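Local coordinates for alpha-glucosidase (Pseudoalteromonas sp. K8, PDB 5HQA), which hydrolyses alpha-glucosides as a calcium-binding glycoside hydrolase of family 97, held here with the inhibitor acarbose in its pocket, at residues G312-D318 against F328-Y334; F374-E378 against L425-I431. All blocks are in the same frame, centred on the assembly; numbering follows the deposited sequence.

Interaction 1 of 2, residues G312-D318 against F328-Y334; sequences GWNTGWD and FSFTQPY
N314 reaches across to S329 with its side-chain amide: ND2 donates to S329 O at 2.7 Å, the acceptor lying almost in the amide plane. A chi1 of 54°, with CG between the backbone N and the carbonyl carbon, turns the amide to that oxygen. Its other end is used within its own segment, where W317 NE1 donates to N314 OD1 at 2.9 Å, in the plane of the indole but from above the plane of the amide carbonyl. With both ends engaged, the amide is fixed in its rotation and holds W317. F328 meets a face of that indole edge-to-face, F328 CE1 3.7 Å from W317 CE2 and planes at 61°, while G312 CA covers the opposite face. Three backbone bonds join the segments: Y334 N to W313 O, T315 N to Q332 O, and S329 N to T315 O. The Y334 ring lies beneath T315 CA, a CH-pi contact 4.1 Å from CA to ring centroid, and its OH makes a weak bond to D318 OD1 at 2.6 Å; S282 holds the other carboxylate oxygen. S329 OG accepts from T331 N and from Q332 N, an ST motif that shapes this turn. W317 touches the bound acarbose unit and stacks on W280. Both segments lie in the long connection from barrel strand 307-310 to helix 339-349, which carries W317 to the glycan pocket; F330 packs on helix 363-379.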
# COMPACT_ATOMS: atom_id res chain seq x y z
N GLY A 312 22.14 6.38 5.05
CA GLY A 312 23.50 6.23 5.52
C GLY A 312 24.10 7.49 6.10
O GLY A 312 25.33 7.58 6.19
N TRP A 313 23.27 8.46 6.48
CA TRP A 313 23.77 9.73 6.99
C TRP A 313 24.17 9.65 8.46
O TRP A 313 25.00 10.44 8.91
CB TRP A 313 22.71 10.82 6.80
CG TRP A 313 21.49 10.57 7.66
CD1 TRP A 313 20.38 9.83 7.33
CD2 TRP A 313 21.27 11.04 9.00
NE1 TRP A 313 19.50 9.82 8.37
CE2 TRP A 313 20.02 10.54 9.41
CE3 TRP A 313 22.02 11.82 9.89
CZ2 TRP A 313 19.49 10.81 10.68
CZ3 TRP A 313 21.50 12.09 11.15
CH2 TRP A 313 20.24 11.58 11.53
N ASN A 314 23.60 8.71 9.20
CA ASN A 314 23.73 8.64 10.65
C ASN A 314 24.66 7.50 11.04
O ASN A 314 24.75 6.49 10.33
CB ASN A 314 22.36 8.42 11.30
CG ASN A 314 21.63 7.21 10.74
OD1 ASN A 314 21.61 6.98 9.53
ND2 ASN A 314 21.02 6.43 11.63
N THR A 315 25.33 7.63 12.18
CA THR A 315 26.27 6.59 12.59
C THR A 315 25.54 5.29 12.93
O THR A 315 24.40 5.29 13.42
CB THR A 315 27.12 7.05 13.77
OG1 THR A 315 26.29 7.26 14.92
CG2 THR A 315 27.84 8.35 13.43
N GLY A 316 26.19 4.18 12.62
CA GLY A 316 25.64 2.87 12.91
C GLY A 316 25.60 1.93 11.72
O GLY A 316 25.29 0.74 11.88
N TRP A 317 25.90 2.43 10.52
CA TRP A 317 25.84 1.59 9.33
C TRP A 317 27.11 0.81 9.08
O TRP A 317 27.10 -0.11 8.25
CB TRP A 317 25.53 2.44 8.09
CG TRP A 317 24.16 3.05 8.07
CD1 TRP A 317 23.79 4.24 8.63
CD2 TRP A 317 22.98 2.51 7.46
NE1 TRP A 317 22.45 4.48 8.41
CE2 TRP A 317 21.93 3.44 7.69
CE3 TRP A 317 22.70 1.35 6.74
CZ2 TRP A 317 20.63 3.23 7.23
CZ3 TRP A 317 21.39 1.14 6.27
CH2 TRP A 317 20.38 2.07 6.53
N ASP A 318 28.22 1.13 9.75
CA ASP A 318 29.47 0.47 9.44
C ASP A 318 29.41 -1.02 9.76
O ASP A 318 28.85 -1.43 10.79
CB ASP A 318 30.63 1.11 10.20
CG ASP A 318 30.99 2.46 9.66
OD1 ASP A 318 30.15 3.09 8.99
OD2 ASP A 318 32.12 2.91 9.92
N PHE A 328 22.42 1.98 16.00
CA PHE A 328 22.05 3.15 15.22
C PHE A 328 21.81 4.35 16.12
O PHE A 328 21.11 4.25 17.13
CB PHE A 328 20.78 2.87 14.41
CG PHE A 328 21.01 2.11 13.14
CD1 PHE A 328 21.95 2.55 12.21
CD2 PHE A 328 20.29 0.97 12.87
CE1 PHE A 328 22.16 1.86 11.03
CE2 PHE A 328 20.49 0.26 11.69
CZ PHE A 328 21.43 0.70 10.77
N SER A 329 22.41 5.49 15.77
CA SER A 329 22.03 6.77 16.33
C SER A 329 21.09 7.47 15.35
O SER A 329 21.31 7.45 14.14
CB SER A 329 23.26 7.66 16.57
OG SER A 329 22.87 8.98 16.94
N PHE A 330 20.03 8.08 15.88
CA PHE A 330 19.11 8.83 15.04
C PHE A 330 19.26 10.33 15.22
O PHE A 330 18.42 11.09 14.73
CB PHE A 330 17.68 8.35 15.31
CG PHE A 330 17.50 6.88 15.02
CD1 PHE A 330 17.36 6.44 13.71
CD2 PHE A 330 17.54 5.95 16.04
CE1 PHE A 330 17.23 5.09 13.43
CE2 PHE A 330 17.39 4.59 15.77
CZ PHE A 330 17.24 4.16 14.46
N THR A 331 20.34 10.76 15.86
CA THR A 331 20.67 12.18 15.96
C THR A 331 22.08 12.52 15.51
O THR A 331 22.33 13.69 15.22
CB THR A 331 20.50 12.68 17.41
OG1 THR A 331 21.24 11.82 18.29
CG2 THR A 331 19.04 12.69 17.82
N GLN A 332 23.00 11.56 15.47
CA GLN A 332 24.41 11.86 15.24
C GLN A 332 24.80 11.50 13.82
O GLN A 332 24.93 10.31 13.50
CB GLN A 332 25.28 11.10 16.23
CG GLN A 332 26.77 11.32 16.01
CD GLN A 332 27.17 12.78 16.18
OE1 GLN A 332 26.89 13.39 17.22
NE2 GLN A 332 27.81 13.35 15.15
N PRO A 333 25.03 12.47 12.94
CA PRO A 333 25.50 12.15 11.59
C PRO A 333 26.95 11.70 11.59
O PRO A 333 27.73 12.00 12.50
CB PRO A 333 25.33 13.47 10.83
CG PRO A 333 25.48 14.50 11.89
CD PRO A 333 24.80 13.92 13.10
N TYR A 334 27.32 10.98 10.54
CA TYR A 334 28.72 10.76 10.24
C TYR A 334 29.43 12.11 10.07
O TYR A 334 28.82 13.14 9.76
CB TYR A 334 28.88 9.95 8.96
CG TYR A 334 28.60 8.46 9.07
CD1 TYR A 334 29.47 7.62 9.76
CD2 TYR A 334 27.50 7.89 8.45
CE1 TYR A 334 29.23 6.26 9.85
CE2 TYR A 334 27.25 6.52 8.53
CZ TYR A 334 28.13 5.71 9.23
OH TYR A 334 27.91 4.34 9.33

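Interaction 2 of 2, residues F374-E378 against L425-I431; sequences FALYE and LAAKHKI
F374 and H429 meet by CH-pi contact: F374 CB stands over the centre of the imidazole, 3.6 Å from its centroid and 6° off the normal. The F374 ring, whose CG lies beside the backbone N (chi1 -77°), extends to the other helix, where A426 CA sits over one face, 4.2 Å from the ring centroid, and L425 CG meets the edge, 3.9 Å from F374 CD2. Apolar packing continues at I431, whose CD1 touches F374 CD1 at 3.8 Å and also Y377 CB. Hydrogen bonds stay within the segments; none joins them directly. H429 ND1 donates to L425 O at 2.9 Å, close to the ring plane, which fixes the imidazole's turn. A426 O accepts from H429 N and I431 N on opposite faces of its plane; the I431 bond, with K430 N to A427 O and positive phi at K430, makes the Schellman motif ending helix 413-428. An alanine in place of H429 would probably leave F374 CB without its aromatic cover and L425 O without the side-chain donor. E378 OE1 lies 3.3 Å from the ring carbon H429 CD2; the polar link is a water donating to E378 OE2, at 3.1 Å, and to K428 O. Dispersion and CH-pi contacts thus join neighbouring helices outside the (beta/alpha) barrel, over strands 384-388 and 432-435, while the E378 carboxylate, OE1 4.4 Å from H429 NE2, might modestly favour a protonated imidazole.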
# COMPACT_ATOMS: atom_id res chain seq x y z
N PHE A 374 13.20 13.53 15.79
CA PHE A 374 12.26 14.39 15.08
C PHE A 374 12.51 15.86 15.40
O PHE A 374 12.32 16.72 14.53
CB PHE A 374 10.82 13.99 15.41
CG PHE A 374 10.34 12.75 14.68
CD1 PHE A 374 10.78 12.47 13.40
CD2 PHE A 374 9.45 11.86 15.29
CE1 PHE A 374 10.35 11.33 12.73
CE2 PHE A 374 9.02 10.72 14.62
CZ PHE A 374 9.47 10.45 13.34
N ALA A 375 12.94 16.16 16.63
CA ALA A 375 13.31 17.54 16.94
C ALA A 375 14.46 18.00 16.06
O ALA A 375 14.45 19.13 15.55
CB ALA A 375 13.69 17.66 18.41
N LEU A 376 15.46 17.14 15.85
CA LEU A 376 16.57 17.49 14.96
C LEU A 376 16.06 17.74 13.55
O LEU A 376 16.44 18.73 12.91
CB LEU A 376 17.61 16.37 14.96
CG LEU A 376 18.69 16.48 13.88
CD1 LEU A 376 19.51 17.76 14.06
CD2 LEU A 376 19.59 15.25 13.88
N TYR A 377 15.19 16.87 13.06
CA TYR A 377 14.68 17.03 11.71
C TYR A 377 13.82 18.28 11.58
O TYR A 377 13.92 19.01 10.59
CB TYR A 377 13.92 15.78 11.30
CG TYR A 377 14.81 14.73 10.67
CD1 TYR A 377 16.08 15.04 10.19
CD2 TYR A 377 14.37 13.42 10.54
CE1 TYR A 377 16.88 14.08 9.59
CE2 TYR A 377 15.15 12.45 9.95
CZ TYR A 377 16.40 12.78 9.48
OH TYR A 377 17.16 11.78 8.89
N GLU A 378 12.96 18.55 12.57
CA GLU A 378 12.17 19.77 12.52
C GLU A 378 13.07 21.00 12.49
O GLU A 378 12.87 21.91 11.68
CB GLU A 378 11.19 19.85 13.69
CG GLU A 378 10.27 21.07 13.58
CD GLU A 378 9.08 21.06 14.55
OE1 GLU A 378 9.18 20.45 15.64
OE2 GLU A 378 8.05 21.68 14.22
N LEU A 425 3.63 10.98 16.53
CA LEU A 425 4.71 11.84 17.00
C LEU A 425 5.29 12.67 15.85
O LEU A 425 5.55 13.87 16.02
CB LEU A 425 5.80 11.01 17.67
CG LEU A 425 6.95 11.82 18.28
CD1 LEU A 425 6.41 12.78 19.32
CD2 LEU A 425 7.98 10.89 18.90
N ALA A 426 5.47 12.05 14.68
CA ALA A 426 5.94 12.81 13.52
C ALA A 426 5.00 13.96 13.19
O ALA A 426 5.45 15.06 12.85
CB ALA A 426 6.08 11.87 12.31
N ALA A 427 3.68 13.73 13.29
CA ALA A 427 2.72 14.77 12.97
C ALA A 427 2.86 15.98 13.89
O ALA A 427 2.63 17.11 13.46
CB ALA A 427 1.30 14.22 13.05
N LYS A 428 3.25 15.76 15.16
CA LYS A 428 3.48 16.90 16.04
C LYS A 428 4.64 17.77 15.57
O LYS A 428 4.72 18.93 15.97
CB LYS A 428 3.74 16.44 17.47
CG LYS A 428 2.55 15.76 18.13
CD LYS A 428 2.89 15.34 19.55
CE LYS A 428 1.65 14.86 20.29
NZ LYS A 428 0.95 13.76 19.56
N HIS A 429 5.53 17.23 14.74
CA HIS A 429 6.65 17.97 14.17
C HIS A 429 6.40 18.40 12.73
O HIS A 429 7.32 18.87 12.06
CB HIS A 429 7.93 17.12 14.24
CG HIS A 429 8.32 16.75 15.63
ND1 HIS A 429 7.74 15.70 16.31
CD2 HIS A 429 9.20 17.31 16.49
CE1 HIS A 429 8.27 15.61 17.52
NE2 HIS A 429 9.16 16.58 17.65
N LYS A 430 5.16 18.25 12.25
CA LYS A 430 4.79 18.48 10.85
C LYS A 430 5.68 17.67 9.91
O LYS A 430 6.13 18.15 8.87
CB LYS A 430 4.81 19.97 10.51
CG LYS A 430 3.69 20.73 11.24
CD LYS A 430 3.64 22.21 10.85
CE LYS A 430 2.59 22.96 11.67
NZ LYS A 430 1.45 22.08 12.04
N ILE A 431 5.89 16.40 10.26
CA ILE A 431 6.67 15.46 9.46
C ILE A 431 5.75 14.35 8.96
O ILE A 431 4.94 13.82 9.73
CB ILE A 431 7.85 14.89 10.27
CG1 ILE A 431 8.88 16.00 10.54
CG2 ILE A 431 8.47 13.68 9.56
CD1 ILE A 431 10.00 15.59 11.46
O HOH W 1 5.01 21.85 14.67

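Overall arrangement
Both contacts lie within the catalytic barrel domain, and helix 363-379 is their common element: it carries one side of interaction 2 and packs against F330 and S329 of interaction 1. They touch directly, W313 CZ2 lying 3.1 Å from Y377 OH, though their centres are about 18 Å apart. Each is partly buried, with D318 and Q332 exposed in the first and E378 in the second. Interaction 1 joins two arms of one long irregular loop at the glycan pocket through backbone and amide hydrogen bonds; interaction 2, away from the annotated sites, joins helices flanking the parallel sheet mainly through apolar and CH-pi packing, its polar link between segments passing through water.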